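Local coordinates for protein ICChI, a glycosylated chitinase (PDB 6IDN) that hydrolyses chitin as a glycosylated plant enzyme of glycoside hydrolase family 18 and also shows lysozyme activity, at residues V181-G193 and A225-E239. Residues are numbered along the deposited sequence; the frame is centred on the assembly and turned at random.
With CA (calcium ion), chain E.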
# COMPACT_ATOMS: atom_id res chain seq x y z
N VAL A 181 -5.62 3.06 -6.41
CA VAL A 181 -7.05 2.77 -6.39
C VAL A 181 -7.27 1.33 -6.81
O VAL A 181 -6.80 0.92 -7.88
CB VAL A 181 -7.82 3.74 -7.29
CG1 VAL A 181 -9.31 3.47 -7.17
CG2 VAL A 181 -7.49 5.19 -6.94
N GLN A 182 -7.95 0.56 -5.98
CA GLN A 182 -8.11 -0.87 -6.22
C GLN A 182 -9.27 -1.10 -7.18
O GLN A 182 -10.43 -1.06 -6.78
CB GLN A 182 -8.32 -1.64 -4.91
CG GLN A 182 -7.13 -1.64 -3.95
CD GLN A 182 -7.51 -2.05 -2.52
OE1 GLN A 182 -8.66 -1.99 -2.15
NE2 GLN A 182 -6.52 -2.45 -1.73
N PHE A 183 -8.94 -1.38 -8.43
CA PHE A 183 -9.94 -1.69 -9.45
C PHE A 183 -10.10 -3.20 -9.52
O PHE A 183 -9.77 -3.86 -10.51
CB PHE A 183 -9.53 -1.08 -10.79
CG PHE A 183 -9.79 0.39 -10.88
CD1 PHE A 183 -11.03 0.84 -11.27
CD2 PHE A 183 -8.83 1.32 -10.51
CE1 PHE A 183 -11.30 2.21 -11.35
CE2 PHE A 183 -9.10 2.68 -10.57
CZ PHE A 183 -10.34 3.12 -10.99
N TYR A 184 -10.62 -3.75 -8.43
CA TYR A 184 -10.90 -5.18 -8.35
C TYR A 184 -11.83 -5.42 -7.17
O TYR A 184 -11.92 -4.60 -6.25
CB TYR A 184 -9.64 -6.06 -8.22
CG TYR A 184 -8.61 -5.69 -7.16
CD1 TYR A 184 -7.61 -4.75 -7.42
CD2 TYR A 184 -8.60 -6.31 -5.91
CE1 TYR A 184 -6.65 -4.42 -6.48
CE2 TYR A 184 -7.65 -5.99 -4.96
CZ TYR A 184 -6.67 -5.04 -5.24
OH TYR A 184 -5.71 -4.71 -4.30
N ASN A 185 -12.52 -6.54 -7.24
CA ASN A 185 -13.54 -6.93 -6.26
C ASN A 185 -14.67 -5.91 -6.16
O ASN A 185 -15.35 -5.85 -5.13
CB ASN A 185 -12.92 -7.19 -4.88
CG ASN A 185 -11.98 -8.37 -4.88
OD1 ASN A 185 -12.12 -9.27 -5.69
ND2 ASN A 185 -11.01 -8.37 -3.96
N ASN A 186 -14.89 -5.11 -7.20
CA ASN A 186 -16.07 -4.25 -7.26
C ASN A 186 -16.52 -4.13 -8.70
O ASN A 186 -16.06 -3.25 -9.44
CB ASN A 186 -15.82 -2.87 -6.67
CG ASN A 186 -17.12 -2.09 -6.48
OD1 ASN A 186 -18.13 -2.43 -7.09
ND2 ASN A 186 -17.08 -1.06 -5.64
N PRO A 187 -17.45 -4.98 -9.14
CA PRO A 187 -17.91 -4.94 -10.54
C PRO A 187 -18.58 -3.63 -10.95
O PRO A 187 -18.84 -3.44 -12.14
CB PRO A 187 -18.90 -6.10 -10.62
CG PRO A 187 -18.46 -7.04 -9.52
CD PRO A 187 -18.00 -6.14 -8.41
N ARG A 188 -18.84 -2.72 -10.01
CA ARG A 188 -19.40 -1.43 -10.39
C ARG A 188 -18.36 -0.56 -11.11
O ARG A 188 -18.73 0.28 -11.94
CB ARG A 188 -19.95 -0.72 -9.15
CG ARG A 188 -21.09 -1.49 -8.47
CD ARG A 188 -21.44 -0.90 -7.10
NE ARG A 188 -22.29 -1.81 -6.33
CZ ARG A 188 -22.27 -1.92 -5.01
NH1 ARG A 188 -21.44 -1.17 -4.29
NH2 ARG A 188 -23.09 -2.78 -4.40
N CYS A 189 -17.08 -0.75 -10.82
CA CYS A 189 -16.06 0.10 -11.42
C CYS A 189 -14.85 -0.64 -12.01
O CYS A 189 -14.04 0.02 -12.66
CB CYS A 189 -15.54 1.15 -10.41
SG CYS A 189 -15.38 0.57 -8.67
N HIS A 190 -14.69 -1.94 -11.79
CA HIS A 190 -13.48 -2.60 -12.26
C HIS A 190 -13.67 -3.10 -13.69
O HIS A 190 -14.73 -2.92 -14.30
CB HIS A 190 -13.03 -3.70 -11.28
CG HIS A 190 -13.90 -4.92 -11.22
ND1 HIS A 190 -14.14 -5.57 -10.03
CD2 HIS A 190 -14.50 -5.67 -12.18
CE1 HIS A 190 -14.89 -6.64 -10.25
NE2 HIS A 190 -15.13 -6.72 -11.55
N TYR A 191 -12.61 -3.66 -14.28
CA TYR A 191 -12.69 -4.12 -15.66
C TYR A 191 -13.66 -5.29 -15.75
O TYR A 191 -13.48 -6.32 -15.09
CB TYR A 191 -11.30 -4.52 -16.17
CG TYR A 191 -11.24 -4.82 -17.66
CD1 TYR A 191 -11.73 -6.00 -18.17
CD2 TYR A 191 -10.67 -3.90 -18.54
CE1 TYR A 191 -11.69 -6.27 -19.53
CE2 TYR A 191 -10.60 -4.17 -19.91
CZ TYR A 191 -11.12 -5.35 -20.39
OH TYR A 191 -11.08 -5.64 -21.74
N LEU A 192 -14.68 -5.14 -16.58
CA LEU A 192 -15.73 -6.15 -16.73
C LEU A 192 -16.29 -5.97 -18.13
O LEU A 192 -16.98 -4.97 -18.40
CB LEU A 192 -16.82 -5.98 -15.67
CG LEU A 192 -18.10 -6.82 -15.82
CD1 LEU A 192 -17.80 -8.31 -15.88
CD2 LEU A 192 -19.07 -6.50 -14.69
N GLY A 193 -15.99 -6.91 -19.00
CA GLY A 193 -16.32 -6.80 -20.41
C GLY A 193 -15.34 -5.91 -21.14
O GLY A 193 -14.76 -6.32 -22.15
N ALA A 225 -7.90 -12.05 -7.06
CA ALA A 225 -9.15 -11.32 -6.83
C ALA A 225 -10.28 -12.15 -7.38
O ALA A 225 -10.76 -11.92 -8.51
CB ALA A 225 -9.11 -9.92 -7.46
N PRO A 226 -10.75 -13.13 -6.62
CA PRO A 226 -11.89 -13.94 -7.08
C PRO A 226 -13.13 -13.12 -7.39
O PRO A 226 -13.95 -13.55 -8.20
CB PRO A 226 -12.13 -14.90 -5.91
CG PRO A 226 -10.80 -14.99 -5.21
CD PRO A 226 -10.18 -13.63 -5.35
N GLY A 227 -13.28 -11.95 -6.78
CA GLY A 227 -14.40 -11.08 -7.06
C GLY A 227 -14.31 -10.29 -8.35
O GLY A 227 -15.22 -9.51 -8.65
N GLY A 228 -13.25 -10.47 -9.12
CA GLY A 228 -13.15 -9.90 -10.44
C GLY A 228 -12.19 -8.72 -10.48
O GLY A 228 -11.80 -8.15 -9.46
N GLY A 229 -11.83 -8.34 -11.71
CA GLY A 229 -11.01 -7.17 -11.96
C GLY A 229 -9.71 -7.45 -12.69
O GLY A 229 -9.10 -6.51 -13.20
N PHE A 230 -9.25 -8.70 -12.74
CA PHE A 230 -8.05 -9.03 -13.50
C PHE A 230 -8.21 -8.58 -14.95
O PHE A 230 -9.27 -8.78 -15.56
CB PHE A 230 -7.75 -10.53 -13.45
CG PHE A 230 -6.55 -10.93 -14.27
CD1 PHE A 230 -5.27 -10.66 -13.82
CD2 PHE A 230 -6.71 -11.56 -15.50
CE1 PHE A 230 -4.17 -11.01 -14.58
CE2 PHE A 230 -5.62 -11.91 -16.26
CZ PHE A 230 -4.34 -11.63 -15.79
N ILE A 231 -7.15 -7.99 -15.50
CA ILE A 231 -7.07 -7.57 -16.90
C ILE A 231 -5.90 -8.34 -17.52
O ILE A 231 -4.77 -8.24 -17.03
CB ILE A 231 -6.84 -6.06 -17.03
CG1 ILE A 231 -7.82 -5.28 -16.15
CG2 ILE A 231 -6.98 -5.60 -18.49
CD1 ILE A 231 -7.61 -3.75 -16.20
N GLU A 232 -6.17 -9.10 -18.58
CA GLU A 232 -5.09 -9.79 -19.26
C GLU A 232 -4.06 -8.76 -19.72
O GLU A 232 -4.41 -7.64 -20.09
CB GLU A 232 -5.63 -10.60 -20.44
CG GLU A 232 -4.61 -11.48 -21.12
CD GLU A 232 -3.90 -10.76 -22.24
OE1 GLU A 232 -4.54 -9.86 -22.84
OE2 GLU A 232 -2.73 -11.08 -22.53
N ALA A 233 -2.78 -9.14 -19.67
CA ALA A 233 -1.70 -8.17 -19.84
C ALA A 233 -1.82 -7.42 -21.17
O ALA A 233 -1.67 -6.19 -21.20
CB ALA A 233 -0.35 -8.88 -19.74
N ASP A 234 -2.12 -8.12 -22.26
CA ASP A 234 -2.18 -7.45 -23.56
C ASP A 234 -3.33 -6.45 -23.62
O ASP A 234 -3.19 -5.37 -24.22
CB ASP A 234 -2.28 -8.49 -24.67
CG ASP A 234 -0.97 -9.21 -24.90
OD1 ASP A 234 0.10 -8.58 -24.70
OD2 ASP A 234 -0.99 -10.39 -25.29
N ASP A 235 -4.46 -6.77 -22.98
CA ASP A 235 -5.57 -5.82 -22.91
C ASP A 235 -5.21 -4.61 -22.07
O ASP A 235 -5.62 -3.48 -22.39
CB ASP A 235 -6.80 -6.50 -22.31
CG ASP A 235 -7.49 -7.45 -23.27
OD1 ASP A 235 -7.10 -7.60 -24.46
OD2 ASP A 235 -8.45 -8.07 -22.81
N LEU A 236 -4.51 -4.81 -20.95
CA LEU A 236 -4.07 -3.67 -20.16
C LEU A 236 -3.20 -2.74 -21.00
O LEU A 236 -3.39 -1.52 -21.00
CB LEU A 236 -3.31 -4.16 -18.93
CG LEU A 236 -2.81 -3.06 -18.00
CD1 LEU A 236 -4.00 -2.42 -17.29
CD2 LEU A 236 -1.82 -3.61 -16.98
N ILE A 237 -2.26 -3.33 -21.73
CA ILE A 237 -1.32 -2.54 -22.52
C ILE A 237 -2.03 -1.79 -23.64
O ILE A 237 -1.67 -0.65 -23.96
CB ILE A 237 -0.21 -3.46 -23.05
CG1 ILE A 237 0.67 -3.94 -21.90
CG2 ILE A 237 0.61 -2.76 -24.13
CD1 ILE A 237 1.46 -5.20 -22.23
N SER A 238 -3.03 -2.42 -24.25
CA SER A 238 -3.64 -1.81 -25.43
C SER A 238 -4.86 -0.96 -25.12
O SER A 238 -5.14 -0.02 -25.87
CB SER A 238 -4.01 -2.88 -26.46
OG SER A 238 -5.02 -3.72 -25.95
N GLU A 239 -5.59 -1.25 -24.04
CA GLU A 239 -6.85 -0.57 -23.76
C GLU A 239 -6.80 0.42 -22.61
O GLU A 239 -7.62 1.34 -22.58
CB GLU A 239 -7.95 -1.58 -23.43
CG GLU A 239 -8.22 -2.58 -24.54
CD GLU A 239 -9.01 -3.78 -24.08
OE1 GLU A 239 -9.75 -3.65 -23.08
OE2 GLU A 239 -8.92 -4.84 -24.75
CA CA E . -10.09 -8.79 -24.14
O HOH W 1 -10.01 -3.95 -13.26
O HOH W 2 -8.55 -9.26 -25.68
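Tyr191 reaches from the loop after strand 178-182 to helix 233-244, packing its ring against Ile231 and ending at Glu239. With CG anti to the backbone N (chi1 -171°), the ring points at the helix, where Tyr191 OH donates to Glu239 OE1 at 2.7 Å, on the syn lone pair of that oxygen, the side facing the other carboxylate oxygen; ring and carboxylate planes lie 29° apart. Ile231 crosses the tyrosine at about a right angle: its CG1 packs 3.6 Å from Tyr191 CB, while CG2 sits over one ring face in a CH-pi contact. Beside the Tyr191-Glu239 bond, Asp235 OD2 binds a calcium ion at 2.2 Å, a charge that may also help to balance the neighbouring Glu239. In the TIM barrel of family 18, the contact ties the loop leaving one parallel strand to the loop that follows the adjacent strand, 213-219, and to the helix after it. The second loop comes in through glycines. Gly229 places its CA over the His190 ring, 3.8 Å from the centroid, and the Gly228-Gly229 peptide lies across the same face; Pro187 CA backs the opposite face, leaving the imidazole sandwiched. His190 ND1 accepts from Asn186 N at 3.0 Å, which helps to set the ring's rotation. Were His190 replaced by an alanine, the space between Pro187 and the glycine backbone would probably be left unfilled, and Asn186 N would lose this acceptor. Asn185 N donates almost straight (172°) to Gly228 O, and Asn185 OD1 takes a weak bond from Gly227 N within the type I turn Ala225-Gly228. Between the loops, one water donates to both Phe183 O and Gly229 O and accepts from Tyr191 N, bridging three backbone polar groups.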